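AP endonuclease, family 2 (Brucella melitensis biovar Abortus, PDB 3NGF) probably isomerises hydroxypyruvate as a manganese-bound TIM-barrel enzyme of the hyi family, related in sequence to AP endonucleases. Local coordinates at residues A76-I84 with M113-D121; E126-A137 with L171-V180. All blocks are in the same frame, centred on the assembly; numbering follows the deposited sequence.

Interaction 1: A76-I84 with M113-D121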
ATOM      1  N   ALA A  76       9.137  -9.088 -16.323  1.00 30.28           N
ATOM      2  CA  ALA A  76       9.953  -8.295 -17.256  1.00 30.95           C
ATOM      3  C   ALA A  76      10.421  -6.945 -16.693  1.00 30.31           C
ATOM      4  O   ALA A  76      10.988  -6.137 -17.430  1.00 31.38           O
ATOM      5  CB  ALA A  76       9.207  -8.081 -18.570  1.00 31.53           C
ATOM      6  N   GLY A  77      10.192  -6.700 -15.401  1.00 28.90           N
ATOM      7  CA  GLY A  77      10.633  -5.456 -14.756  1.00 27.31           C
ATOM      8  C   GLY A  77       9.595  -4.338 -14.671  1.00 25.01           C
ATOM      9  O   GLY A  77       9.907  -3.246 -14.187  1.00 24.92           O
ATOM     10  N   GLU A  78       8.371  -4.575 -15.148  1.00 23.23           N
ATOM     11  CA  GLU A  78       7.323  -3.535 -15.072  1.00 21.23           C
ATOM     12  C   GLU A  78       6.823  -3.353 -13.630  1.00 19.64           C
ATOM     13  O   GLU A  78       6.664  -4.315 -12.888  1.00 18.54           O
ATOM     14  CB  GLU A  78       6.154  -3.831 -16.038  1.00 20.99           C
ATOM     15  CG  GLU A  78       6.640  -3.999 -17.456  1.00 22.65           C
ATOM     16  CD  GLU A  78       5.558  -3.883 -18.515  1.00 22.33           C
ATOM     17  OE1 GLU A  78       4.381  -4.210 -18.251  1.00 21.95           O
ATOM     18  OE2 GLU A  78       5.913  -3.498 -19.641  1.00 26.05           O
ATOM     19  N   ARG A  79       6.612  -2.094 -13.250  1.00 17.43           N
ATOM     20  CA  ARG A  79       6.197  -1.718 -11.896  1.00 17.13           C
ATOM     21  C   ARG A  79       5.006  -0.766 -11.973  1.00 14.75           C
ATOM     22  O   ARG A  79       4.980   0.290 -11.340  1.00 15.35           O
ATOM     23  CB  ARG A  79       7.372  -1.072 -11.158  1.00 17.53           C
ATOM     24  CG  ARG A  79       8.598  -1.969 -11.096  1.00 21.33           C
ATOM     25  CD  ARG A  79       8.336  -3.120 -10.135  1.00 22.00           C
ATOM     26  NE  ARG A  79       9.494  -3.995  -9.945  1.00 25.01           N
ATOM     27  CZ  ARG A  79       9.743  -5.115 -10.632  1.00 29.38           C
ATOM     28  NH1 ARG A  79       8.928  -5.536 -11.608  1.00 29.75           N
ATOM     29  NH2 ARG A  79      10.837  -5.824 -10.356  1.00 32.02           N
ATOM     30  N   GLY A  80       3.996  -1.154 -12.748  1.00 13.86           N
ATOM     31  CA  GLY A  80       2.798  -0.321 -12.928  1.00 11.89           C
ATOM     32  C   GLY A  80       2.825   0.420 -14.254  1.00 12.42           C
ATOM     33  O   GLY A  80       3.846   0.466 -14.919  1.00 13.22           O
ATOM     34  N   MET A  81       1.694   0.998 -14.638  0.50 12.09           N
ATOM     35  CA  MET A  81       1.634   1.764 -15.886  0.50 13.03           C
ATOM     36  C   MET A  81       0.807   3.042 -15.802  0.50 12.92           C
ATOM     37  O   MET A  81       0.610   3.713 -16.827  0.50 13.40           O
ATOM     38  CB  MET A  81       1.056   0.885 -16.976  0.50 13.57           C
ATOM     39  CG  MET A  81      -0.405   0.598 -16.757  0.50 13.14           C
ATOM     40  SD  MET A  81      -0.845  -0.920 -17.584  0.50 13.68           S
ATOM     41  CE  MET A  81       0.007  -2.139 -16.578  0.50 11.85           C
ATOM     42  N   ALA A  82       0.343   3.409 -14.606  1.00 12.28           N
ATOM     43  CA  ALA A  82      -0.546   4.598 -14.459  1.00 12.66           C
ATOM     44  C   ALA A  82       0.051   5.873 -15.057  1.00 13.04           C
ATOM     45  O   ALA A  82      -0.692   6.707 -15.568  1.00 13.21           O
ATOM     46  CB  ALA A  82      -0.946   4.857 -13.014  1.00 11.92           C
ATOM     47  N   ALA A  83       1.381   6.000 -15.046  1.00 13.94           N
ATOM     48  CA  ALA A  83       2.041   7.214 -15.562  1.00 14.96           C
ATOM     49  C   ALA A  83       2.702   7.032 -16.927  1.00 15.61           C
ATOM     50  O   ALA A  83       3.531   7.849 -17.300  1.00 16.76           O
ATOM     51  CB  ALA A  83       3.090   7.748 -14.538  1.00 15.15           C
ATOM     52  N   ILE A  84       2.358   5.979 -17.667  1.00 15.03           N
ATOM     53  CA  ILE A  84       3.024   5.701 -18.949  1.00 15.72           C
ATOM     54  C   ILE A  84       2.088   5.950 -20.122  1.00 16.46           C
ATOM     55  O   ILE A  84       1.164   5.171 -20.380  1.00 16.23           O
ATOM     56  CB  ILE A  84       3.579   4.264 -18.997  1.00 15.39           C
ATOM     57  CG1 ILE A  84       4.644   4.077 -17.898  1.00 15.98           C
ATOM     58  CG2 ILE A  84       4.187   3.957 -20.351  1.00 16.43           C
ATOM     59  CD1 ILE A  84       5.287   2.674 -17.857  1.00 17.30           C
ATOM     60  N   MET A 113      -0.215   1.398  -9.156  1.00 10.23           N
ATOM     61  CA  MET A 113       1.207   1.633  -9.406  1.00 10.89           C
ATOM     62  C   MET A 113       1.421   2.465 -10.681  1.00 10.93           C
ATOM     63  O   MET A 113       0.645   2.381 -11.645  1.00 10.68           O
ATOM     64  CB  MET A 113       1.953   0.298  -9.496  1.00 11.09           C
ATOM     65  CG  MET A 113       1.876  -0.545  -8.195  1.00 12.85           C
ATOM     66  SD  MET A 113       3.080  -1.877  -8.253  1.00 17.86           S
ATOM     67  CE  MET A 113       4.609  -1.015  -7.982  1.00 18.16           C
ATOM     68  N   SER A 114       2.481   3.261 -10.680  1.00 11.32           N
ATOM     69  CA  SER A 114       2.700   4.263 -11.726  1.00 11.87           C
ATOM     70  C   SER A 114       3.674   3.863 -12.834  1.00 12.69           C
ATOM     71  O   SER A 114       3.557   4.345 -13.965  1.00 12.93           O
ATOM     72  CB  SER A 114       3.138   5.610 -11.116  1.00 12.65           C
ATOM     73  OG  SER A 114       2.036   6.306 -10.548  1.00 12.38           O
ATOM     74  N   GLY A 115       4.663   3.035 -12.506  1.00 13.09           N
ATOM     75  CA  GLY A 115       5.632   2.563 -13.491  1.00 13.92           C
ATOM     76  C   GLY A 115       6.985   3.218 -13.309  1.00 15.04           C
ATOM     77  O   GLY A 115       7.116   4.238 -12.618  1.00 14.38           O
ATOM     78  N   ILE A 116       7.983   2.613 -13.947  1.00 16.53           N
ATOM     79  CA  ILE A 116       9.304   3.202 -14.131  1.00 17.37           C
ATOM     80  C   ILE A 116       9.207   4.173 -15.319  1.00 18.69           C
ATOM     81  O   ILE A 116       8.986   3.729 -16.468  1.00 19.73           O
ATOM     82  CB  ILE A 116      10.368   2.113 -14.449  1.00 19.00           C
ATOM     83  CG1 ILE A 116      10.418   1.034 -13.363  1.00 18.70           C
ATOM     84  CG2 ILE A 116      11.758   2.730 -14.678  1.00 19.38           C
ATOM     85  CD1 ILE A 116      10.683   1.560 -11.990  1.00 19.30           C
ATOM     86  N   THR A 117       9.389   5.466 -15.045  1.00 17.85           N
ATOM     87  CA  THR A 117       9.222   6.539 -16.035  1.00 19.28           C
ATOM     88  C   THR A 117      10.517   7.291 -16.388  1.00 20.52           C
ATOM     89  O   THR A 117      10.483   8.275 -17.142  1.00 21.76           O
ATOM     90  CB  THR A 117       8.187   7.547 -15.543  1.00 18.11           C
ATOM     91  OG1 THR A 117       8.581   8.052 -14.256  1.00 17.58           O
ATOM     92  CG2 THR A 117       6.815   6.872 -15.456  1.00 17.46           C
ATOM     93  N   GLU A 118      11.648   6.836 -15.850  0.50 24.60           N
ATOM     94  CA  GLU A 118      12.951   7.402 -16.186  0.50 26.99           C
ATOM     95  C   GLU A 118      13.148   7.342 -17.698  0.50 27.79           C
ATOM     96  O   GLU A 118      12.882   6.315 -18.316  0.50 27.65           O
ATOM     97  CB  GLU A 118      14.067   6.618 -15.489  0.50 28.70           C
ATOM     98  CG  GLU A 118      15.481   7.053 -15.884  0.50 32.49           C
ATOM     99  CD  GLU A 118      15.797   8.475 -15.443  0.50 34.75           C
ATOM    100  OE1 GLU A 118      14.902   9.141 -14.876  0.50 35.32           O
ATOM    101  OE2 GLU A 118      16.942   8.929 -15.660  0.50 38.71           O
ATOM    102  N   GLY A 119      13.583   8.447 -18.293  1.00 29.13           N
ATOM    103  CA  GLY A 119      13.783   8.510 -19.749  1.00 30.38           C
ATOM    104  C   GLY A 119      12.524   8.852 -20.542  1.00 29.63           C
ATOM    105  O   GLY A 119      12.580   9.009 -21.772  1.00 31.26           O
ATOM    106  N   LEU A 120      11.389   8.976 -19.863  1.00 26.63           N
ATOM    107  CA  LEU A 120      10.177   9.474 -20.505  1.00 25.75           C
ATOM    108  C   LEU A 120      10.013  10.961 -20.202  1.00 25.74           C
ATOM    109  O   LEU A 120      10.616  11.486 -19.258  1.00 25.04           O
ATOM    110  CB  LEU A 120       8.945   8.691 -20.041  1.00 23.42           C
ATOM    111  CG  LEU A 120       8.909   7.187 -20.323  1.00 23.64           C
ATOM    112  CD1 LEU A 120       7.542   6.610 -19.875  1.00 20.14           C
ATOM    113  CD2 LEU A 120       9.174   6.865 -21.799  1.00 25.40           C
ATOM    114  N   ASP A 121       9.217  11.642 -21.027  1.00 25.86           N
ATOM    115  CA  ASP A 121       8.913  13.057 -20.811  1.00 26.22           C
ATOM    116  C   ASP A 121       8.046  13.235 -19.544  1.00 24.48           C
ATOM    117  O   ASP A 121       6.961  12.654 -19.432  1.00 22.75           O
ATOM    118  CB  ASP A 121       8.223  13.648 -22.046  1.00 27.94           C
ATOM    119  CG  ASP A 121       7.865  15.110 -21.864  1.00 29.52           C
ATOM    120  OD1 ASP A 121       8.759  15.977 -21.971  1.00 33.88           O
ATOM    121  OD2 ASP A 121       6.683  15.391 -21.598  1.00 28.78           O
TER
HETATM  122  O   HOH W   1       6.987   0.091 -15.247  1.00 19.06           O
HETATM  123  O   HOH W   2      -0.538   0.049 -12.822  1.00 11.65           O
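The meeting of G80, A82 and A83 with M113, S114 and G115 is a backbone-led contact between two loops at the C-terminal end of a barrel, one following strand 63-68 and the other following strand 109-111. Two amides in succession hold it. A82 N reaches M113 O at 3.1 Å and A83 N reaches S114 O at 2.9 Å, and M81 to I84 folds into a type I turn that presents both N-H groups together. The chains come close because they meet at glycines: the CA atoms of G80 and G115 are 4.1 Å apart, and M113 CB lies 3.6 Å from G80 CA. Both glycines have positive phi and meet backbone to backbone, with no side chain between them. Such loops carry the active site in a TIM barrel, here of the xylose isomerase-like type, and the M113 side chain lies about 9 Å from the bound manganese and about 6 Å from that of the metal ligand E150. M113 CG is anti to its carbonyl carbon (chi1 -61°), and a bend at chi3 brings CE back to 3.6 Å from R79 O. One water accepts from R79 N and I116 N and donates to G80 O, joining the loops where they begin to part. Farther out the contact turns apolar: I116 lies alongside the R79 stem, T117 CG2 rests 3.9 Å from A83 CB, and I84 CG2 approaches L120 CD1 more loosely. Y160 OH bonds S114 N from a further loop.

Interaction 2: E126-A137 with L171-V180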
ATOM      1  N   GLU A 126       3.006  12.856 -16.085  1.00 16.64           N
ATOM      2  CA  GLU A 126       2.112  13.458 -15.102  1.00 16.60           C
ATOM      3  C   GLU A 126       0.708  13.620 -15.664  1.00 16.55           C
ATOM      4  O   GLU A 126      -0.251  13.389 -14.957  1.00 14.46           O
ATOM      5  CB  GLU A 126       2.647  14.796 -14.617  1.00 18.54           C
ATOM      6  CG  GLU A 126       3.938  14.672 -13.826  1.00 18.30           C
ATOM      7  CD  GLU A 126       4.475  15.991 -13.311  1.00 22.31           C
ATOM      8  OE1 GLU A 126       3.825  17.052 -13.547  1.00 23.43           O
ATOM      9  OE2 GLU A 126       5.571  15.983 -12.678  1.00 23.35           O
ATOM     10  N   GLU A 127       0.608  14.012 -16.932  1.00 17.85           N
ATOM     11  CA  GLU A 127      -0.682  14.121 -17.605  1.00 18.89           C
ATOM     12  C   GLU A 127      -1.402  12.778 -17.677  1.00 16.98           C
ATOM     13  O   GLU A 127      -2.608  12.704 -17.436  1.00 16.87           O
ATOM     14  CB  GLU A 127      -0.523  14.730 -19.010  1.00 21.04           C
ATOM     15  CG  GLU A 127      -0.428  16.235 -18.946  1.00 26.69           C
ATOM     16  CD  GLU A 127      -0.166  16.900 -20.270  1.00 32.39           C
ATOM     17  OE1 GLU A 127       0.008  16.202 -21.302  1.00 35.05           O
ATOM     18  OE2 GLU A 127      -0.125  18.150 -20.262  1.00 36.99           O
ATOM     19  N   THR A 128      -0.651  11.726 -17.978  1.00 16.15           N
ATOM     20  CA  THR A 128      -1.222  10.379 -18.108  1.00 15.09           C
ATOM     21  C   THR A 128      -1.641   9.850 -16.737  1.00 13.78           C
ATOM     22  O   THR A 128      -2.711   9.240 -16.598  1.00 12.11           O
ATOM     23  CB  THR A 128      -0.233   9.441 -18.826  1.00 15.81           C
ATOM     24  OG1 THR A 128      -0.082   9.868 -20.198  1.00 17.99           O
ATOM     25  CG2 THR A 128      -0.715   7.994 -18.747  1.00 13.27           C
ATOM     26  N   PHE A 129      -0.812  10.116 -15.729  1.00 13.01           N
ATOM     27  CA  PHE A 129      -1.153   9.812 -14.328  1.00 12.65           C
ATOM     28  C   PHE A 129      -2.509  10.402 -13.947  1.00 12.51           C
ATOM     29  O   PHE A 129      -3.366   9.697 -13.412  1.00 11.51           O
ATOM     30  CB  PHE A 129      -0.054  10.339 -13.389  1.00 13.08           C
ATOM     31  CG  PHE A 129      -0.363  10.173 -11.910  1.00 13.02           C
ATOM     32  CD1 PHE A 129       0.133   9.092 -11.205  1.00 10.48           C
ATOM     33  CD2 PHE A 129      -1.098  11.114 -11.217  1.00 12.28           C
ATOM     34  CE1 PHE A 129      -0.114   8.941  -9.852  1.00  9.16           C
ATOM     35  CE2 PHE A 129      -1.345  10.943  -9.836  1.00 13.41           C
ATOM     36  CZ  PHE A 129      -0.854   9.851  -9.181  1.00 11.98           C
ATOM     37  N   ILE A 130      -2.707  11.687 -14.245  1.00 13.09           N
ATOM     38  CA  ILE A 130      -3.952  12.394 -13.901  1.00 13.05           C
ATOM     39  C   ILE A 130      -5.149  11.747 -14.603  1.00 12.38           C
ATOM     40  O   ILE A 130      -6.182  11.456 -13.984  1.00 11.05           O
ATOM     41  CB  ILE A 130      -3.830  13.924 -14.218  1.00 13.74           C
ATOM     42  CG1 ILE A 130      -2.849  14.569 -13.236  1.00 14.31           C
ATOM     43  CG2 ILE A 130      -5.186  14.618 -14.144  1.00 14.08           C
ATOM     44  CD1 ILE A 130      -2.354  15.921 -13.611  1.00 15.38           C
ATOM     45  N   GLU A 131      -5.009  11.471 -15.900  1.00 12.95           N
ATOM     46  CA  GLU A 131      -6.106  10.869 -16.624  1.00 13.16           C
ATOM     47  C   GLU A 131      -6.451   9.511 -16.060  1.00 12.07           C
ATOM     48  O   GLU A 131      -7.643   9.189 -15.923  1.00 12.76           O
ATOM     49  CB  GLU A 131      -5.794  10.701 -18.107  1.00 14.51           C
ATOM     50  CG  GLU A 131      -5.666  12.026 -18.857  1.00 16.36           C
ATOM     51  CD  GLU A 131      -6.818  13.017 -18.663  1.00 22.13           C
ATOM     52  OE1 GLU A 131      -7.991  12.634 -18.442  1.00 22.60           O
ATOM     53  OE2 GLU A 131      -6.535  14.238 -18.775  1.00 28.53           O
ATOM     54  N   ASN A 132      -5.426   8.708 -15.775  1.00 11.37           N
ATOM     55  CA  ASN A 132      -5.649   7.337 -15.300  1.00 11.45           C
ATOM     56  C   ASN A 132      -6.257   7.277 -13.892  1.00 10.24           C
ATOM     57  O   ASN A 132      -7.186   6.485 -13.602  1.00 10.29           O
ATOM     58  CB  ASN A 132      -4.357   6.498 -15.393  1.00 11.74           C
ATOM     59  CG  ASN A 132      -4.093   5.976 -16.817  1.00 11.70           C
ATOM     60  OD1 ASN A 132      -5.035   5.708 -17.596  1.00 13.01           O
ATOM     61  ND2 ASN A 132      -2.811   5.817 -17.161  1.00 12.29           N
ATOM     62  N   PHE A 133      -5.737   8.127 -13.019  1.00 11.22           N
ATOM     63  CA  PHE A 133      -6.253   8.251 -11.648  1.00 10.41           C
ATOM     64  C   PHE A 133      -7.666   8.803 -11.649  1.00 10.93           C
ATOM     65  O   PHE A 133      -8.493   8.364 -10.877  1.00 10.46           O
ATOM     66  CB  PHE A 133      -5.287   9.065 -10.760  1.00 10.54           C
ATOM     67  CG  PHE A 133      -4.324   8.182  -9.987  1.00 11.34           C
ATOM     68  CD1 PHE A 133      -3.321   7.458 -10.630  1.00 10.41           C
ATOM     69  CD2 PHE A 133      -4.480   8.016  -8.633  1.00 11.32           C
ATOM     70  CE1 PHE A 133      -2.480   6.604  -9.923  1.00 10.79           C
ATOM     71  CE2 PHE A 133      -3.645   7.191  -7.920  1.00 11.42           C
ATOM     72  CZ  PHE A 133      -2.650   6.470  -8.557  1.00  9.52           C
ATOM     73  N   ARG A 134      -7.972   9.759 -12.521  1.00 10.82           N
ATOM     74  CA  ARG A 134      -9.364  10.219 -12.622  1.00 12.10           C
ATOM     75  C   ARG A 134     -10.316   9.109 -13.066  1.00 11.42           C
ATOM     76  O   ARG A 134     -11.432   8.985 -12.506  1.00 12.52           O
ATOM     77  CB  ARG A 134      -9.488  11.405 -13.571  1.00 12.89           C
ATOM     78  CG  ARG A 134      -8.999  12.691 -12.987  1.00 13.96           C
ATOM     79  CD  ARG A 134      -9.051  13.839 -13.994  1.00 16.12           C
ATOM     80  NE  ARG A 134      -8.556  15.073 -13.385  1.00 16.43           N
ATOM     81  CZ  ARG A 134      -8.284  16.197 -14.043  1.00 19.57           C
ATOM     82  NH1 ARG A 134      -8.426  16.274 -15.375  1.00 20.00           N
ATOM     83  NH2 ARG A 134      -7.844  17.247 -13.375  1.00 19.38           N
ATOM     84  N   TYR A 135      -9.899   8.320 -14.065  1.00 11.18           N
ATOM     85  CA  TYR A 135     -10.711   7.194 -14.548  1.00 12.15           C
ATOM     86  C   TYR A 135     -10.928   6.208 -13.401  1.00 11.62           C
ATOM     87  O   TYR A 135     -12.048   5.794 -13.125  1.00 11.66           O
ATOM     88  CB  TYR A 135     -10.063   6.467 -15.723  1.00 12.81           C
ATOM     89  CG  TYR A 135     -10.855   5.253 -16.166  1.00 14.18           C
ATOM     90  CD1 TYR A 135     -11.904   5.375 -17.094  1.00 18.15           C
ATOM     91  CD2 TYR A 135     -10.584   3.994 -15.645  1.00 13.93           C
ATOM     92  CE1 TYR A 135     -12.636   4.273 -17.484  1.00 21.27           C
ATOM     93  CE2 TYR A 135     -11.307   2.902 -16.023  1.00 17.53           C
ATOM     94  CZ  TYR A 135     -12.344   3.036 -16.938  1.00 21.50           C
ATOM     95  OH  TYR A 135     -13.058   1.918 -17.295  1.00 21.66           O
ATOM     96  N   ALA A 136      -9.857   5.855 -12.699  1.00 10.31           N
ATOM     97  CA  ALA A 136      -9.975   4.888 -11.616  1.00  9.52           C
ATOM     98  C   ALA A 136     -10.909   5.416 -10.516  1.00 10.49           C
ATOM     99  O   ALA A 136     -11.727   4.679  -9.982  1.00 11.98           O
ATOM    100  CB  ALA A 136      -8.573   4.575 -11.033  1.00  9.59           C
ATOM    101  N   ALA A 137     -10.747   6.693 -10.173  1.00 10.22           N
ATOM    102  CA  ALA A 137     -11.554   7.334  -9.141  1.00 10.14           C
ATOM    103  C   ALA A 137     -13.002   7.242  -9.536  1.00 11.14           C
ATOM    104  O   ALA A 137     -13.841   6.909  -8.726  1.00 11.02           O
ATOM    105  CB  ALA A 137     -11.131   8.810  -8.942  1.00 10.73           C
ATOM    106  N   LEU A 171       0.231  16.051  -6.718  1.00 13.33           N
ATOM    107  CA  LEU A 171      -0.330  15.354  -7.879  1.00 13.69           C
ATOM    108  C   LEU A 171      -1.783  14.968  -7.623  1.00 12.42           C
ATOM    109  O   LEU A 171      -2.628  15.087  -8.504  1.00 12.59           O
ATOM    110  CB  LEU A 171       0.486  14.117  -8.231  1.00 13.50           C
ATOM    111  CG  LEU A 171       1.817  14.347  -8.943  1.00 16.54           C
ATOM    112  CD1 LEU A 171       2.558  13.004  -9.015  1.00 18.65           C
ATOM    113  CD2 LEU A 171       1.536  14.908 -10.334  1.00 17.04           C
ATOM    114  N   VAL A 172      -2.073  14.524  -6.414  1.00 11.26           N
ATOM    115  CA  VAL A 172      -3.448  14.204  -6.033  1.00 11.43           C
ATOM    116  C   VAL A 172      -4.400  15.417  -6.086  1.00 11.70           C
ATOM    117  O   VAL A 172      -5.556  15.279  -6.478  1.00 12.06           O
ATOM    118  CB  VAL A 172      -3.523  13.542  -4.660  1.00 11.36           C
ATOM    119  CG1 VAL A 172      -5.013  13.462  -4.215  1.00 12.41           C
ATOM    120  CG2 VAL A 172      -2.860  12.165  -4.709  1.00 12.26           C
ATOM    121  N   LYS A 173      -3.919  16.598  -5.706  0.50 12.20           N
ATOM    122  CA  LYS A 173      -4.728  17.813  -5.823  0.50 13.06           C
ATOM    123  C   LYS A 173      -5.077  18.100  -7.287  0.50 13.47           C
ATOM    124  O   LYS A 173      -6.194  18.519  -7.598  0.50 13.10           O
ATOM    125  CB  LYS A 173      -4.012  19.017  -5.187  0.50 14.22           C
ATOM    126  CG  LYS A 173      -4.174  19.093  -3.676  0.50 15.33           C
ATOM    127  CD  LYS A 173      -3.420  20.254  -3.065  0.50 17.26           C
ATOM    128  CE  LYS A 173      -3.220  20.064  -1.557  0.50 18.78           C
ATOM    129  NZ  LYS A 173      -2.186  21.035  -1.056  0.50 19.44           N
ATOM    130  N   ARG A 174      -4.130  17.849  -8.188  1.00 13.47           N
ATOM    131  CA  ARG A 174      -4.391  18.029  -9.615  1.00 13.73           C
ATOM    132  C   ARG A 174      -5.416  17.033 -10.145  1.00 12.99           C
ATOM    133  O   ARG A 174      -6.222  17.398 -11.007  1.00 12.90           O
ATOM    134  CB  ARG A 174      -3.112  17.966 -10.417  1.00 15.17           C
ATOM    135  CG  ARG A 174      -2.150  19.100 -10.048  1.00 16.57           C
ATOM    136  CD  ARG A 174      -0.779  18.893 -10.637  1.00 20.43           C
ATOM    137  NE  ARG A 174      -0.762  18.839 -12.098  1.00 21.34           N
ATOM    138  CZ  ARG A 174       0.302  18.452 -12.811  1.00 24.39           C
ATOM    139  NH1 ARG A 174       1.441  18.076 -12.206  1.00 24.86           N
ATOM    140  NH2 ARG A 174       0.233  18.430 -14.131  1.00 25.05           N
ATOM    141  N   VAL A 175      -5.411  15.816  -9.594  1.00 11.65           N
ATOM    142  CA  VAL A 175      -6.392  14.761  -9.968  1.00 11.82           C
ATOM    143  C   VAL A 175      -7.816  15.228  -9.635  1.00 12.14           C
ATOM    144  O   VAL A 175      -8.763  15.020 -10.427  1.00 11.91           O
ATOM    145  CB  VAL A 175      -6.075  13.415  -9.277  1.00 10.44           C
ATOM    146  CG1 VAL A 175      -7.246  12.409  -9.380  1.00 10.72           C
ATOM    147  CG2 VAL A 175      -4.768  12.826  -9.839  1.00 11.27           C
ATOM    148  N   ASN A 176      -7.965  15.851  -8.463  1.00 12.42           N
ATOM    149  CA  ASN A 176      -9.206  16.522  -8.068  1.00 12.64           C
ATOM    150  C   ASN A 176     -10.372  15.533  -7.981  1.00 12.52           C
ATOM    151  O   ASN A 176     -11.425  15.729  -8.607  1.00 11.09           O
ATOM    152  CB  ASN A 176      -9.522  17.680  -9.022  1.00 14.93           C
ATOM    153  CG  ASN A 176     -10.518  18.674  -8.438  1.00 15.38           C
ATOM    154  OD1 ASN A 176     -10.416  19.049  -7.278  1.00 16.36           O
ATOM    155  ND2 ASN A 176     -11.479  19.117  -9.261  1.00 16.29           N
ATOM    156  N   ARG A 177     -10.167  14.468  -7.188  1.00 12.20           N
ATOM    157  CA  ARG A 177     -11.209  13.480  -6.919  1.00 12.08           C
ATOM    158  C   ARG A 177     -11.138  13.109  -5.439  1.00 11.39           C
ATOM    159  O   ARG A 177     -10.055  12.771  -4.941  1.00 11.20           O
ATOM    160  CB  ARG A 177     -11.017  12.223  -7.770  1.00 11.67           C
ATOM    161  CG  ARG A 177     -11.170  12.464  -9.283  1.00 11.51           C
ATOM    162  CD  ARG A 177     -12.623  12.689  -9.663  1.00 15.11           C
ATOM    163  NE  ARG A 177     -12.825  12.698 -11.110  1.00 18.53           N
ATOM    164  CZ  ARG A 177     -12.542  13.717 -11.907  1.00 19.08           C
ATOM    165  NH1 ARG A 177     -12.071  14.850 -11.418  1.00 20.05           N
ATOM    166  NH2 ARG A 177     -12.761  13.613 -13.215  1.00 22.38           N
ATOM    167  N   PRO A 178     -12.293  13.139  -4.742  1.00 10.75           N
ATOM    168  CA  PRO A 178     -12.238  12.905  -3.283  1.00  9.84           C
ATOM    169  C   PRO A 178     -11.791  11.501  -2.872  1.00  9.71           C
ATOM    170  O   PRO A 178     -11.183  11.339  -1.794  1.00 10.21           O
ATOM    171  CB  PRO A 178     -13.669  13.180  -2.836  1.00 10.75           C
ATOM    172  CG  PRO A 178     -14.153  14.218  -3.823  1.00 11.37           C
ATOM    173  CD  PRO A 178     -13.583  13.747  -5.150  1.00 10.76           C
ATOM    174  N   ASN A 179     -12.055  10.501  -3.717  1.00  9.19           N
ATOM    175  CA  ASN A 179     -11.637   9.117  -3.412  1.00  8.49           C
ATOM    176  C   ASN A 179     -10.238   8.764  -3.989  1.00  8.55           C
ATOM    177  O   ASN A 179      -9.987   7.639  -4.450  1.00  8.06           O
ATOM    178  CB  ASN A 179     -12.710   8.103  -3.829  1.00  8.50           C
ATOM    179  CG  ASN A 179     -12.912   8.038  -5.313  1.00  9.07           C
ATOM    180  OD1 ASN A 179     -12.893   9.074  -6.012  1.00  9.52           O
ATOM    181  ND2 ASN A 179     -13.132   6.820  -5.821  1.00  8.43           N
ATOM    182  N   VAL A 180      -9.327   9.731  -3.916  1.00  8.79           N
ATOM    183  CA  VAL A 180      -7.929   9.519  -4.272  1.00  8.59           C
ATOM    184  C   VAL A 180      -7.108  10.083  -3.118  1.00  8.54           C
ATOM    185  O   VAL A 180      -7.452  11.161  -2.583  1.00 10.59           O
ATOM    186  CB  VAL A 180      -7.563  10.237  -5.583  1.00  8.07           C
ATOM    187  CG1 VAL A 180      -6.092  10.135  -5.883  1.00  8.50           C
ATOM    188  CG2 VAL A 180      -8.371   9.693  -6.755  1.00 10.87           C
TER
HETATM  189  O   HOH W   3       2.633  18.113 -15.816  1.00 36.69           O
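R134 runs extended from CG to NE, with CG anti to its own carbonyl carbon (chi1 -76°), and this carries its guanidinium to the C-terminal end of helix 165-175. There R134 NE donates to V175 O at 3.0 Å, close to the guanidinium plane, while R134 NH2 donates to R174 O at 2.9 Å along a more bent path. I130 CG2 lies over the centre of one face of the same group. R174 instead bends at chi3 (61°), which turns its guanidinium back toward E126: R174 NH1 meets E126 OE1 at 2.9 Å in a salt bridge whose hydrogen bond is nearly straight, in the guanidinium plane but from above the carboxylate plane. A water joins that OE1 to R174 NH2, and I130 CD1 covers one guanidinium face. Beneath these polar groups the two helices, neighbours on the outer layer of the TIM barrel, cross at -58°. V175 is a knob in the hole formed by F129, I130, F133 and R134, with V175 CG2 3.9 Å from F129 CE2. L171 CD1 lies over one face of the F129 ring, whereas V180 CG1 comes to the edge of F133, 3.8 Å from CD2. Past the end of helix 165-175, R177 CB packs on A137 CB at 3.6 Å, and N179 ND2 donates to a lone pair of A137 O at 3.0 Å, as well as to I145 O. The R177 guanidinium lies almost parallel to that of R134, with R134 CG over its centre, and is salt-bridged to D138. R134 thus supplies donors to carbonyls at a helix C-terminus, where its positive charge probably suits the helix dipole, while the D138 carboxylate probably eases the proximity of the two arginines.

In the fold
Helix 122-140 connects the two contacts: the loop 113-121 of interaction 1 runs into it, and interaction 2 uses its 126-137 part. They also touch directly, through a probable hydrogen bond from N132 ND2 to A82 O and by F129 packing on S114 OG. Interaction 1 is mostly buried, joins loops on the catalytic side of the barrel, and relies on main-chain amides, glycines and water. Interaction 2 joins neighbouring helices of the outer layer; it is only partly buried, apolar where it faces strand 146-149 and charged toward the surface. The two phenylalanines F129 and F133 bridge these settings, reaching from the helix packing toward residues of the loop following strand 109-111.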